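Local structure of neural-cadherin (Drosophila melanogaster, 3UBH) at residues V104-P109 and D139-H144; R152-G157 and E181-V186; A226-N231 and L310-T315; D281-R286 and V314-D319. The protein mediates calcium-dependent, preferentially homophilic adhesion between cells; this chain is a four-domain piece of its extracellular cadherin-repeat region. All blocks are in the same frame, centred on the assembly; numbering follows the deposited sequence.

Interaction 1. Residues V104-P109 and D139-H144; sequences VNDEPP and DPDTDH. With CA (calcium ion), chain D; CA (calcium ion), chain C; CA (calcium ion), chain B.
The carboxylate of D141 and the amide of N105 meet at about a right angle, their planes 42° apart, with D141 OD1 and N105 OD1 brought together by a shared calcium ion. D141 OD1 accepts the backbone N of E107 through its syn lone pair (3.0 Å, 158°). A weak bond from D106 N to D141 OD2 (3.2 Å) adds a second tie to the linker backbone. D141 divides its oxygens: OD1 lies 2.6 Å from the calcium ion of chain D, OD2 2.3 Å from that of chain C. D139 instead gives both oxygens to the chain D ion, which E107 O also binds (2.4 Å) and D190 and Q201 complete. D139 OD1 accepts D141 N, an Asx turn that ties the two aspartates of the D139-P140-D141 motif together. N105 has CG anti to its own N (chi1 -166°), which carries OD1 to the metal. Rigid P140 lays CG against E107 CB (3.7 Å). E107 OE2 and D106 OD2 serve the chain B ion, completed by E18, D64 and E66. Carboxylates and an amide oxygen suit this linker as hard oxygen ligands, and calcium should offset the repulsion among the carboxylates; losing the ions would probably make the junction flexible.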
loop_
_atom_site.group_PDB
_atom_site.type_symbol
_atom_site.label_atom_id
_atom_site.label_comp_id
_atom_site.label_asym_id
_atom_site.label_seq_id
_atom_site.Cartn_x
_atom_site.Cartn_y
_atom_site.Cartn_z
ATOM N N VAL A 104 -28.700 -5.125 -5.639
ATOM C CA VAL A 104 -28.702 -5.275 -7.080
ATOM C C VAL A 104 -27.466 -6.103 -7.412
ATOM O O VAL A 104 -26.396 -5.888 -6.833
ATOM C CB VAL A 104 -28.628 -3.897 -7.817
ATOM C CG1 VAL A 104 -28.567 -4.081 -9.335
ATOM C CG2 VAL A 104 -29.803 -3.020 -7.461
ATOM N N ASN A 105 -27.621 -7.054 -8.327
ATOM C CA ASN A 105 -26.495 -7.803 -8.853
ATOM C C ASN A 105 -25.557 -6.901 -9.669
ATOM O O ASN A 105 -25.672 -6.818 -10.888
ATOM C CB ASN A 105 -27.004 -8.964 -9.696
ATOM C CG ASN A 105 -25.928 -9.972 -10.003
ATOM O OD1 ASN A 105 -24.769 -9.617 -10.215
ATOM N ND2 ASN A 105 -26.303 -11.247 -10.035
ATOM N N ASP A 106 -24.615 -6.248 -8.988
ATOM C CA ASP A 106 -23.833 -5.166 -9.594
ATOM C C ASP A 106 -22.321 -5.374 -9.525
ATOM O O ASP A 106 -21.546 -4.510 -9.967
ATOM C CB ASP A 106 -24.203 -3.829 -8.941
ATOM C CG ASP A 106 -23.787 -3.746 -7.471
ATOM O OD1 ASP A 106 -23.881 -4.749 -6.725
ATOM O OD2 ASP A 106 -23.365 -2.657 -7.045
ATOM N N GLU A 107 -21.910 -6.511 -8.963
ATOM C CA GLU A 107 -20.498 -6.834 -8.813
ATOM C C GLU A 107 -20.166 -8.103 -9.583
ATOM O O GLU A 107 -20.886 -9.097 -9.468
ATOM C CB GLU A 107 -20.138 -7.022 -7.342
ATOM C CG GLU A 107 -20.677 -5.961 -6.385
ATOM C CD GLU A 107 -20.150 -4.564 -6.638
ATOM O OE1 GLU A 107 -19.071 -4.408 -7.238
ATOM O OE2 GLU A 107 -20.817 -3.605 -6.216
ATOM N N PRO A 108 -19.070 -8.081 -10.368
ATOM C CA PRO A 108 -18.683 -9.222 -11.213
ATOM C C PRO A 108 -18.104 -10.364 -10.391
ATOM O O PRO A 108 -17.594 -10.124 -9.292
ATOM C CB PRO A 108 -17.576 -8.639 -12.093
ATOM C CG PRO A 108 -16.966 -7.541 -11.258
ATOM C CD PRO A 108 -18.122 -6.952 -10.492
ATOM N N PRO A 109 -18.164 -11.599 -10.925
ATOM C CA PRO A 109 -17.560 -12.750 -10.291
ATOM C C PRO A 109 -16.039 -12.720 -10.460
ATOM O O PRO A 109 -15.533 -11.945 -11.280
ATOM C CB PRO A 109 -18.161 -13.911 -11.082
ATOM C CG PRO A 109 -18.366 -13.384 -12.405
ATOM C CD PRO A 109 -18.811 -11.974 -12.195
ATOM N N ASP A 139 -18.768 -14.615 -6.078
ATOM C CA ASP A 139 -19.500 -13.427 -6.506
ATOM C C ASP A 139 -20.141 -12.758 -5.300
ATOM O O ASP A 139 -20.902 -13.390 -4.565
ATOM C CB ASP A 139 -20.564 -13.785 -7.552
ATOM C CG ASP A 139 -21.259 -12.556 -8.133
ATOM O OD1 ASP A 139 -22.034 -11.888 -7.411
ATOM O OD2 ASP A 139 -21.037 -12.249 -9.324
ATOM N N PRO A 140 -19.846 -11.466 -5.102
ATOM C CA PRO A 140 -20.254 -10.737 -3.913
ATOM C C PRO A 140 -21.759 -10.598 -3.739
ATOM O O PRO A 140 -22.202 -10.387 -2.615
ATOM C CB PRO A 140 -19.620 -9.350 -4.117
ATOM C CG PRO A 140 -18.546 -9.552 -5.093
ATOM C CD PRO A 140 -19.064 -10.610 -6.008
ATOM N N ASP A 141 -22.527 -10.702 -4.827
ATOM C CA ASP A 141 -23.979 -10.460 -4.800
ATOM C C ASP A 141 -24.750 -11.619 -4.187
ATOM O O ASP A 141 -24.344 -12.763 -4.308
ATOM C CB ASP A 141 -24.518 -10.177 -6.203
ATOM C CG ASP A 141 -24.053 -8.849 -6.749
ATOM O OD1 ASP A 141 -23.313 -8.846 -7.755
ATOM O OD2 ASP A 141 -24.429 -7.803 -6.180
ATOM N N THR A 142 -25.874 -11.308 -3.547
ATOM C CA THR A 142 -26.651 -12.297 -2.789
ATOM C C THR A 142 -27.200 -13.444 -3.650
ATOM O O THR A 142 -27.086 -14.617 -3.279
ATOM C CB THR A 142 -27.810 -11.627 -2.017
ATOM O OG1 THR A 142 -28.606 -10.848 -2.920
ATOM C CG2 THR A 142 -27.273 -10.722 -0.898
ATOM N N ASP A 143 -27.758 -13.094 -4.808
ATOM C CA ASP A 143 -28.411 -14.049 -5.702
ATOM C C ASP A 143 -27.574 -14.473 -6.919
ATOM O O ASP A 143 -28.131 -14.748 -7.981
ATOM C CB ASP A 143 -29.764 -13.487 -6.165
ATOM C CG ASP A 143 -29.625 -12.366 -7.217
ATOM O OD1 ASP A 143 -30.502 -12.305 -8.111
ATOM O OD2 ASP A 143 -28.663 -11.550 -7.164
ATOM N N HIS A 144 -26.252 -14.546 -6.769
ATOM C CA HIS A 144 -25.359 -14.929 -7.880
ATOM C C HIS A 144 -25.681 -16.281 -8.531
ATOM O O HIS A 144 -26.334 -17.143 -7.941
ATOM C CB HIS A 144 -23.905 -14.904 -7.431
ATOM C CG HIS A 144 -23.591 -15.874 -6.338
ATOM N ND1 HIS A 144 -23.514 -17.236 -6.548
ATOM C CD2 HIS A 144 -23.317 -15.680 -5.029
ATOM C CE1 HIS A 144 -23.214 -17.839 -5.412
ATOM N NE2 HIS A 144 -23.087 -16.917 -4.475
HETATM CA CA CA D . -22.678 -10.644 -9.483
HETATM CA CA CA C . -25.196 -5.952 -5.074
HETATM CA CA CA B . -22.416 -2.836 -4.823
#

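Interaction 2. Residues R152-G157 and E181-V186; sequences RDRTGG and EYVLYV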
loop_
_atom_site.group_PDB
_atom_site.type_symbol
_atom_site.label_atom_id
_atom_site.label_comp_id
_atom_site.label_asym_id
_atom_site.label_seq_id
_atom_site.Cartn_x
_atom_site.Cartn_y
_atom_site.Cartn_z
ATOM N N ARG A 152 -12.369 -20.592 -25.310
ATOM C CA ARG A 152 -11.484 -20.748 -26.448
ATOM C C ARG A 152 -10.583 -21.919 -26.137
ATOM O O ARG A 152 -9.992 -21.995 -25.049
ATOM C CB ARG A 152 -10.677 -19.471 -26.640
ATOM C CG ARG A 152 -10.273 -19.161 -28.039
ATOM C CD ARG A 152 -10.075 -17.664 -28.201
ATOM N NE ARG A 152 -9.328 -17.071 -27.087
ATOM C CZ ARG A 152 -8.009 -16.877 -27.069
ATOM N NH1 ARG A 152 -7.244 -17.217 -28.101
ATOM N NH2 ARG A 152 -7.450 -16.340 -26.001
ATOM N N ASP A 153 -10.506 -22.838 -27.093
ATOM C CA ASP A 153 -9.838 -24.112 -26.907
ATOM C C ASP A 153 -8.645 -24.167 -27.828
ATOM O O ASP A 153 -8.753 -23.823 -29.005
ATOM C CB ASP A 153 -10.807 -25.252 -27.245
ATOM C CG ASP A 153 -10.255 -26.638 -26.912
ATOM O OD1 ASP A 153 -9.072 -26.797 -26.564
ATOM O OD2 ASP A 153 -11.028 -27.601 -26.997
ATOM N N ARG A 154 -7.511 -24.606 -27.292
ATOM C CA ARG A 154 -6.320 -24.817 -28.103
ATOM C C ARG A 154 -5.733 -26.203 -27.921
ATOM O O ARG A 154 -4.575 -26.447 -28.287
ATOM C CB ARG A 154 -5.294 -23.735 -27.824
ATOM C CG ARG A 154 -5.843 -22.390 -28.178
ATOM C CD ARG A 154 -4.906 -21.283 -27.815
ATOM N NE ARG A 154 -3.912 -21.026 -28.850
ATOM C CZ ARG A 154 -4.206 -20.674 -30.100
ATOM N NH1 ARG A 154 -5.475 -20.555 -30.494
ATOM N NH2 ARG A 154 -3.225 -20.455 -30.962
ATOM N N THR A 155 -6.539 -27.101 -27.353
ATOM C CA THR A 155 -6.234 -28.532 -27.310
ATOM C C THR A 155 -6.729 -29.189 -28.598
ATOM O O THR A 155 -6.267 -30.276 -28.974
ATOM C CB THR A 155 -6.958 -29.213 -26.155
ATOM O OG1 THR A 155 -8.371 -29.167 -26.403
ATOM C CG2 THR A 155 -6.653 -28.501 -24.852
ATOM N N GLY A 156 -7.678 -28.522 -29.259
ATOM C CA GLY A 156 -8.320 -29.048 -30.463
ATOM C C GLY A 156 -9.582 -29.817 -30.128
ATOM O O GLY A 156 -10.207 -30.404 -31.005
ATOM N N GLY A 157 -9.947 -29.827 -28.849
ATOM C CA GLY A 157 -11.179 -30.460 -28.392
ATOM C C GLY A 157 -10.979 -31.547 -27.356
ATOM O O GLY A 157 -11.903 -32.298 -27.078
ATOM N N GLU A 181 2.085 -28.565 -23.755
ATOM C CA GLU A 181 1.125 -27.724 -23.069
ATOM C C GLU A 181 -0.179 -27.723 -23.851
ATOM O O GLU A 181 -0.179 -27.577 -25.065
ATOM C CB GLU A 181 1.672 -26.304 -22.915
ATOM C CG GLU A 181 0.769 -25.363 -22.134
ATOM C CD GLU A 181 1.298 -23.924 -22.070
ATOM O OE1 GLU A 181 1.828 -23.416 -23.085
ATOM O OE2 GLU A 181 1.171 -23.289 -20.996
ATOM N N TYR A 182 -1.288 -27.905 -23.150
ATOM C CA TYR A 182 -2.602 -27.800 -23.768
ATOM C C TYR A 182 -3.314 -26.618 -23.136
ATOM O O TYR A 182 -3.525 -26.589 -21.920
ATOM C CB TYR A 182 -3.414 -29.076 -23.558
ATOM C CG TYR A 182 -2.770 -30.329 -24.093
ATOM C CD1 TYR A 182 -1.829 -31.025 -23.340
ATOM C CD2 TYR A 182 -3.121 -30.834 -25.344
ATOM C CE1 TYR A 182 -1.242 -32.181 -23.825
ATOM C CE2 TYR A 182 -2.547 -31.993 -25.837
ATOM C CZ TYR A 182 -1.605 -32.664 -25.076
ATOM O OH TYR A 182 -1.024 -33.821 -25.556
ATOM N N VAL A 183 -3.686 -25.646 -23.964
ATOM C CA VAL A 183 -4.146 -24.374 -23.445
ATOM C C VAL A 183 -5.645 -24.198 -23.580
ATOM O O VAL A 183 -6.223 -24.450 -24.636
ATOM C CB VAL A 183 -3.363 -23.203 -24.064
ATOM C CG1 VAL A 183 -3.943 -21.858 -23.647
ATOM C CG2 VAL A 183 -1.901 -23.283 -23.647
ATOM N N LEU A 184 -6.263 -23.782 -22.480
ATOM C CA LEU A 184 -7.674 -23.438 -22.466
ATOM C C LEU A 184 -7.824 -22.039 -21.903
ATOM O O LEU A 184 -7.225 -21.711 -20.877
ATOM C CB LEU A 184 -8.482 -24.416 -21.605
ATOM C CG LEU A 184 -8.513 -25.900 -21.965
ATOM C CD1 LEU A 184 -9.200 -26.670 -20.863
ATOM C CD2 LEU A 184 -9.192 -26.134 -23.331
ATOM N N TYR A 185 -8.609 -21.215 -22.586
ATOM C CA TYR A 185 -9.015 -19.929 -22.047
ATOM C C TYR A 185 -10.413 -20.110 -21.475
ATOM O O TYR A 185 -11.318 -20.558 -22.160
ATOM C CB TYR A 185 -8.943 -18.837 -23.129
ATOM C CG TYR A 185 -7.521 -18.641 -23.624
ATOM C CD1 TYR A 185 -7.024 -19.387 -24.688
ATOM C CD2 TYR A 185 -6.656 -17.746 -22.991
ATOM C CE1 TYR A 185 -5.713 -19.235 -25.115
ATOM C CE2 TYR A 185 -5.346 -17.594 -23.413
ATOM C CZ TYR A 185 -4.886 -18.342 -24.471
ATOM O OH TYR A 185 -3.593 -18.189 -24.899
ATOM N N VAL A 186 -10.572 -19.797 -20.202
ATOM C CA VAL A 186 -11.810 -20.075 -19.493
ATOM C C VAL A 186 -12.384 -18.783 -18.936
ATOM O O VAL A 186 -11.661 -17.789 -18.781
ATOM C CB VAL A 186 -11.583 -21.071 -18.306
ATOM C CG1 VAL A 186 -11.265 -22.478 -18.813
ATOM C CG2 VAL A 186 -10.480 -20.562 -17.358
#
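Y182 meets T155 first, its CB lying 3.5 Å from the threonine CG2, while its phenol OH bonds Q177 N and its ring meets F176 edge-to-face. V183 contributes backbone here: its O accepts R154 N (3.0 Å). L184 runs side by side with D153, and its CD2 touches D153 OD1 (3.3 Å), the same oxygen that accepts T155 N in an Asx turn. Y185 pairs with R152 in antiparallel register, Y185 N donating to R152 O (2.9 Å). The R152 guanidinium lies flat over one face of the Y185 ring, centres 3.9 Å apart and planes at 20°, a cation-pi stack; a bend at chi3 (44°) folds the chain over the ring. R154 CD meets the ring edge at CE1 (3.5 Å). A long, flat-ended arginine suits this place, since R152 NH2 also forms a salt bridge to E205. Strand 181-190 thus lies between edge strand 146-153 and strand 200-212, with L184 packed on I150, F159 and I210 inside the cadherin sandwich.

Interaction 3. Residues A226-N231 and L310-T315; sequences AEIPEN and LTIRVT. With CA (calcium ion), chain F; CA (calcium ion), chain E.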
loop_
_atom_site.group_PDB
_atom_site.type_symbol
_atom_site.label_atom_id
_atom_site.label_comp_id
_atom_site.label_asym_id
_atom_site.label_seq_id
_atom_site.Cartn_x
_atom_site.Cartn_y
_atom_site.Cartn_z
ATOM N N ALA A 226 9.771 -6.950 -1.229
ATOM C CA ALA A 226 9.792 -6.587 0.184
ATOM C C ALA A 226 10.635 -5.336 0.418
ATOM O O ALA A 226 11.757 -5.243 -0.081
ATOM C CB ALA A 226 10.329 -7.745 1.009
ATOM N N GLU A 227 10.102 -4.383 1.180
ATOM C CA GLU A 227 10.843 -3.172 1.529
ATOM C C GLU A 227 11.205 -3.217 3.009
ATOM O O GLU A 227 10.323 -3.205 3.864
ATOM C CB GLU A 227 10.023 -1.920 1.203
ATOM C CG GLU A 227 10.724 -0.578 1.475
ATOM C CD GLU A 227 9.858 0.639 1.106
ATOM O OE1 GLU A 227 9.414 0.758 -0.061
ATOM O OE2 GLU A 227 9.619 1.492 1.985
ATOM N N ILE A 228 12.499 -3.282 3.310
ATOM C CA ILE A 228 12.957 -3.374 4.698
ATOM C C ILE A 228 13.870 -2.215 5.075
ATOM O O ILE A 228 14.526 -1.642 4.207
ATOM C CB ILE A 228 13.671 -4.717 4.987
ATOM C CG1 ILE A 228 14.940 -4.867 4.133
ATOM C CG2 ILE A 228 12.703 -5.897 4.799
ATOM C CD1 ILE A 228 15.776 -6.098 4.467
ATOM N N PRO A 229 13.906 -1.848 6.369
ATOM C CA PRO A 229 14.804 -0.767 6.771
ATOM C C PRO A 229 16.252 -1.225 6.943
ATOM O O PRO A 229 16.500 -2.362 7.352
ATOM C CB PRO A 229 14.220 -0.307 8.108
ATOM C CG PRO A 229 13.574 -1.512 8.675
ATOM C CD PRO A 229 13.120 -2.365 7.508
ATOM N N GLU A 230 17.187 -0.321 6.646
ATOM C CA GLU A 230 18.632 -0.560 6.767
ATOM C C GLU A 230 19.112 -1.015 8.150
ATOM O O GLU A 230 20.217 -1.543 8.289
ATOM C CB GLU A 230 19.421 0.695 6.339
ATOM C CG GLU A 230 19.383 1.861 7.334
ATOM C CD GLU A 230 20.460 2.915 7.090
ATOM O OE1 GLU A 230 21.576 2.561 6.653
ATOM O OE2 GLU A 230 20.201 4.111 7.356
ATOM N N ASN A 231 18.290 -0.805 9.168
ATOM C CA ASN A 231 18.709 -1.074 10.532
ATOM C C ASN A 231 18.125 -2.359 11.094
ATOM O O ASN A 231 18.209 -2.610 12.300
ATOM C CB ASN A 231 18.338 0.102 11.440
ATOM C CG ASN A 231 16.832 0.243 11.640
ATOM O OD1 ASN A 231 16.022 -0.286 10.867
ATOM N ND2 ASN A 231 16.452 0.967 12.681
ATOM N N LEU A 310 12.852 -11.895 -7.097
ATOM C CA LEU A 310 12.615 -11.395 -5.742
ATOM C C LEU A 310 13.366 -10.077 -5.510
ATOM O O LEU A 310 14.598 -10.039 -5.477
ATOM C CB LEU A 310 12.981 -12.460 -4.699
ATOM C CG LEU A 310 12.910 -12.277 -3.169
ATOM C CD1 LEU A 310 14.294 -12.126 -2.579
ATOM C CD2 LEU A 310 11.977 -11.163 -2.672
ATOM N N THR A 311 12.604 -8.997 -5.356
ATOM C CA THR A 311 13.164 -7.657 -5.247
ATOM C C THR A 311 13.049 -7.149 -3.815
ATOM O O THR A 311 11.979 -7.222 -3.213
ATOM C CB THR A 311 12.474 -6.702 -6.247
ATOM O OG1 THR A 311 12.632 -7.235 -7.567
ATOM C CG2 THR A 311 13.080 -5.306 -6.210
ATOM N N ILE A 312 14.165 -6.654 -3.278
ATOM C CA ILE A 312 14.217 -6.075 -1.932
ATOM C C ILE A 312 14.740 -4.627 -1.977
ATOM O O ILE A 312 15.849 -4.371 -2.462
ATOM C CB ILE A 312 15.076 -6.960 -0.977
ATOM C CG1 ILE A 312 14.312 -8.237 -0.618
ATOM C CG2 ILE A 312 15.439 -6.211 0.290
ATOM C CD1 ILE A 312 15.174 -9.387 -0.166
ATOM N N ARG A 313 13.925 -3.688 -1.497
ATOM C CA ARG A 313 14.336 -2.284 -1.379
ATOM C C ARG A 313 14.704 -1.994 0.058
ATOM O O ARG A 313 13.992 -2.365 0.987
ATOM C CB ARG A 313 13.241 -1.307 -1.855
ATOM C CG ARG A 313 13.025 -1.294 -3.365
ATOM C CD ARG A 313 11.781 -0.494 -3.780
ATOM N NE ARG A 313 11.110 -1.081 -4.948
ATOM C CZ ARG A 313 11.448 -0.845 -6.218
ATOM N NH1 ARG A 313 12.457 -0.026 -6.508
ATOM N NH2 ARG A 313 10.783 -1.426 -7.204
ATOM N N VAL A 314 15.837 -1.338 0.234
ATOM C CA VAL A 314 16.309 -0.978 1.561
ATOM C C VAL A 314 16.096 0.514 1.726
ATOM O O VAL A 314 16.342 1.280 0.796
ATOM C CB VAL A 314 17.785 -1.349 1.748
ATOM C CG1 VAL A 314 18.159 -1.272 3.203
ATOM C CG2 VAL A 314 18.050 -2.754 1.212
ATOM N N THR A 315 15.615 0.916 2.898
ATOM C CA THR A 315 15.300 2.322 3.174
ATOM C C THR A 315 16.250 2.980 4.165
ATOM O O THR A 315 16.821 2.323 5.036
ATOM C CB THR A 315 13.855 2.501 3.681
ATOM O OG1 THR A 315 13.537 1.445 4.596
ATOM C CG2 THR A 315 12.866 2.474 2.515
HETATM CA CA CA F . 20.880 6.424 7.032
HETATM CA CA CA E . 23.645 3.436 7.918
#
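The carbonyl oxygen of I228 is gripped from strand 310-315 by T315 N (3.1 Å) and, weakly, by T315 OG1 (3.3 Å), while V314 CA-H also points at it. The threonine hydroxyl can take part because chi1 of 41° sets OG1 between the backbone N and the carbonyl carbon; the same rotation turns CG2 toward E227 OE2 (3.4 Å). Further bonds follow the parallel pattern, in which one chain's residue bonds to both neighbours of its partner: A226 N to T311 O, R313 N to A226 O, and I228 N to R313 O (2.9 Å). P229 suits its place because its nitrogen falls where the pattern needs no donor toward strand 310-315; the next inward donor, E230 N, bonds T315 O (3.1 Å).

On one face of the sheet the branched, apolar I228 and I312 cross obliquely, CG1 to CG2 at 4.1 Å, and F265 covers both. The other face carries E227, R313 and T315, with R313 NE in a salt bridge to E225. Just past the strand, E230 CB rests on V314 CG1 and its extended chain reaches two calcium ions, OE2 at 2.4 Å from that of chain F and OE1 at 2.6 Å from that of chain E. OE1 also accepts F282 N. A glutamate anchored by this parallel pairing thus presents its two oxygens to separate metals, whose charges should favour its ionised form.

Interaction 4. Residues D281-R286 and V314-D319; sequences DFEDLR and VTDVND. With CA (calcium ion), chain F; CA (calcium ion), chain E; CA (calcium ion), chain G.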
loop_
_atom_site.group_PDB
_atom_site.type_symbol
_atom_site.label_atom_id
_atom_site.label_comp_id
_atom_site.label_asym_id
_atom_site.label_seq_id
_atom_site.Cartn_x
_atom_site.Cartn_y
_atom_site.Cartn_z
ATOM N N ASP A 281 23.610 -1.256 5.257
ATOM C CA ASP A 281 23.991 0.160 5.356
ATOM C C ASP A 281 23.609 0.950 4.090
ATOM O O ASP A 281 24.285 0.865 3.056
ATOM C CB ASP A 281 25.489 0.300 5.666
ATOM C CG ASP A 281 25.870 1.700 6.119
ATOM O OD1 ASP A 281 27.068 2.035 6.039
ATOM O OD2 ASP A 281 24.989 2.467 6.564
ATOM N N PHE A 282 22.519 1.709 4.193
ATOM C CA PHE A 282 22.034 2.590 3.128
ATOM C C PHE A 282 23.103 3.587 2.705
ATOM O O PHE A 282 23.096 4.063 1.572
ATOM C CB PHE A 282 20.804 3.347 3.626
ATOM C CG PHE A 282 20.065 4.114 2.566
ATOM C CD1 PHE A 282 19.064 3.497 1.815
ATOM C CD2 PHE A 282 20.323 5.466 2.362
ATOM C CE1 PHE A 282 18.357 4.207 0.855
ATOM C CE2 PHE A 282 19.627 6.188 1.404
ATOM C CZ PHE A 282 18.642 5.560 0.648
ATOM N N GLU A 283 24.014 3.893 3.626
ATOM C CA GLU A 283 25.114 4.826 3.379
ATOM C C GLU A 283 26.328 4.171 2.703
ATOM O O GLU A 283 27.268 4.863 2.297
ATOM C CB GLU A 283 25.537 5.512 4.688
ATOM C CG GLU A 283 24.659 6.687 5.102
ATOM C CD GLU A 283 23.269 6.268 5.549
ATOM O OE1 GLU A 283 23.145 5.520 6.551
ATOM O OE2 GLU A 283 22.285 6.693 4.897
ATOM N N ASP A 284 26.313 2.846 2.582
ATOM C CA ASP A 284 27.423 2.137 1.955
ATOM C C ASP A 284 27.197 1.997 0.449
ATOM O O ASP A 284 26.381 1.189 0.006
ATOM C CB ASP A 284 27.628 0.773 2.608
ATOM C CG ASP A 284 28.958 0.151 2.251
ATOM O OD1 ASP A 284 29.336 0.165 1.061
ATOM O OD2 ASP A 284 29.628 -0.359 3.170
ATOM N N LEU A 285 27.941 2.787 -0.323
ATOM C CA LEU A 285 27.755 2.892 -1.772
ATOM C C LEU A 285 27.882 1.561 -2.505
ATOM O O LEU A 285 27.172 1.313 -3.482
ATOM C CB LEU A 285 28.737 3.912 -2.355
ATOM C CG LEU A 285 28.263 5.365 -2.461
ATOM C CD1 LEU A 285 29.361 6.359 -2.060
ATOM C CD2 LEU A 285 27.734 5.639 -3.878
ATOM N N ARG A 286 28.775 0.706 -2.011
ATOM C CA ARG A 286 29.039 -0.600 -2.607
ATOM C C ARG A 286 27.823 -1.531 -2.583
ATOM O O ARG A 286 27.670 -2.385 -3.466
ATOM C CB ARG A 286 30.248 -1.245 -1.934
ATOM C CG ARG A 286 31.522 -0.412 -2.074
ATOM C CD ARG A 286 32.720 -1.095 -1.446
ATOM N NE ARG A 286 32.934 -0.709 -0.049
ATOM C CZ ARG A 286 32.407 -1.332 1.003
ATOM N NH1 ARG A 286 31.603 -2.379 0.839
ATOM N NH2 ARG A 286 32.676 -0.902 2.227
ATOM N N VAL A 314 15.837 -1.338 0.234
ATOM C CA VAL A 314 16.309 -0.978 1.561
ATOM C C VAL A 314 16.096 0.514 1.726
ATOM O O VAL A 314 16.342 1.280 0.796
ATOM C CB VAL A 314 17.785 -1.349 1.748
ATOM C CG1 VAL A 314 18.159 -1.272 3.203
ATOM C CG2 VAL A 314 18.050 -2.754 1.212
ATOM N N THR A 315 15.615 0.916 2.898
ATOM C CA THR A 315 15.300 2.322 3.174
ATOM C C THR A 315 16.250 2.980 4.165
ATOM O O THR A 315 16.821 2.323 5.036
ATOM C CB THR A 315 13.855 2.501 3.681
ATOM O OG1 THR A 315 13.537 1.445 4.596
ATOM C CG2 THR A 315 12.866 2.474 2.515
ATOM N N ASP A 316 16.409 4.290 4.009
ATOM C CA ASP A 316 17.255 5.111 4.867
ATOM C C ASP A 316 16.612 5.277 6.247
ATOM O O ASP A 316 15.425 5.583 6.360
ATOM C CB ASP A 316 17.483 6.474 4.183
ATOM C CG ASP A 316 18.260 7.472 5.046
ATOM O OD1 ASP A 316 19.204 7.080 5.771
ATOM O OD2 ASP A 316 17.937 8.676 4.977
ATOM N N VAL A 317 17.393 5.038 7.292
ATOM C CA VAL A 317 17.007 5.475 8.630
ATOM C C VAL A 317 17.990 6.546 9.083
ATOM O O VAL A 317 19.128 6.597 8.606
ATOM C CB VAL A 317 16.916 4.313 9.675
ATOM C CG1 VAL A 317 16.135 3.131 9.099
ATOM C CG2 VAL A 317 18.303 3.888 10.186
ATOM N N ASN A 318 17.543 7.404 9.988
ATOM C CA ASN A 318 18.373 8.487 10.478
ATOM C C ASN A 318 19.397 7.957 11.477
ATOM O O ASN A 318 19.305 8.227 12.676
ATOM C CB ASN A 318 17.505 9.584 11.105
ATOM C CG ASN A 318 18.296 10.829 11.457
ATOM O OD1 ASN A 318 19.097 11.320 10.657
ATOM N ND2 ASN A 318 18.076 11.349 12.661
ATOM N N ASP A 319 20.364 7.191 10.980
ATOM C CA ASP A 319 21.419 6.642 11.842
ATOM C C ASP A 319 22.668 7.528 11.918
ATOM O O ASP A 319 23.634 7.190 12.603
ATOM C CB ASP A 319 21.776 5.175 11.487
ATOM C CG ASP A 319 22.054 4.957 10.004
ATOM O OD1 ASP A 319 22.001 5.919 9.212
ATOM O OD2 ASP A 319 22.325 3.799 9.611
HETATM CA CA CA F . 20.880 6.424 7.032
HETATM CA CA CA E . 23.645 3.436 7.918
HETATM CA CA CA G . 21.003 12.466 9.999
#
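F282 and D316 cross at about a right angle, with the aspartate CB placed over one face of the phenyl ring. This CH-pi contact measures 3.6 Å from D316 CB to the F282 ring centroid, 15° off the ring normal. V314 O sits in the ring plane at the edge, 3.6 Å from F282 CE1. With CG anti to the backbone N (chi1 -170°), F282 sends its ring across, where a flat aromatic can cover both strand end and aspartate. E283 and D316 cross nearly at right angles, carboxylate planes 68° apart, converging on the calcium ion of chain F. E283, bent at chi2, chelates that ion with both oxygens, and its OE1 bridges to the chain E ion (2.5 Å). D319 instead gives one oxygen to each ion, OD1 to chain F and OD2 to chain E (2.2 Å), where D281 OD2 joins it (2.1 Å). D316 OD1 (2.2 Å) and V317 O (2.4 Å) bind the chain F ion, while N318 OD1 turns to chain G. S354 bonds D316 OD2. E230 and D353 complete the chain F site. D281-F282-E283 and D316-V317-N318-D319-N320 are the DXE and DXNDN motifs of the calcium-binding linker between successive cadherin domains.

Along the chain, interactions 1 and 2 come in series before 3 and 4. Interactions 1 and 2 lie 28 Å apart, centre to centre: the first joins two domains at a calcium-filled linker, the second sits in a sheet of the later one. Interactions 3 and 4, centres 10 Å apart, share V314 and T315 of strand 305-315 and two calcium ions, so the parallel pairing with strand 224-229 leads directly into the second calcium linker. Centres of 1 and 4 are 48 Å apart, on opposite sides of the chain's centre. Interactions 1, 3 and 4 belong to two calcium-bound junctions, consistent with the calcium dependence of adhesion, while interaction 2 is within a domain between them.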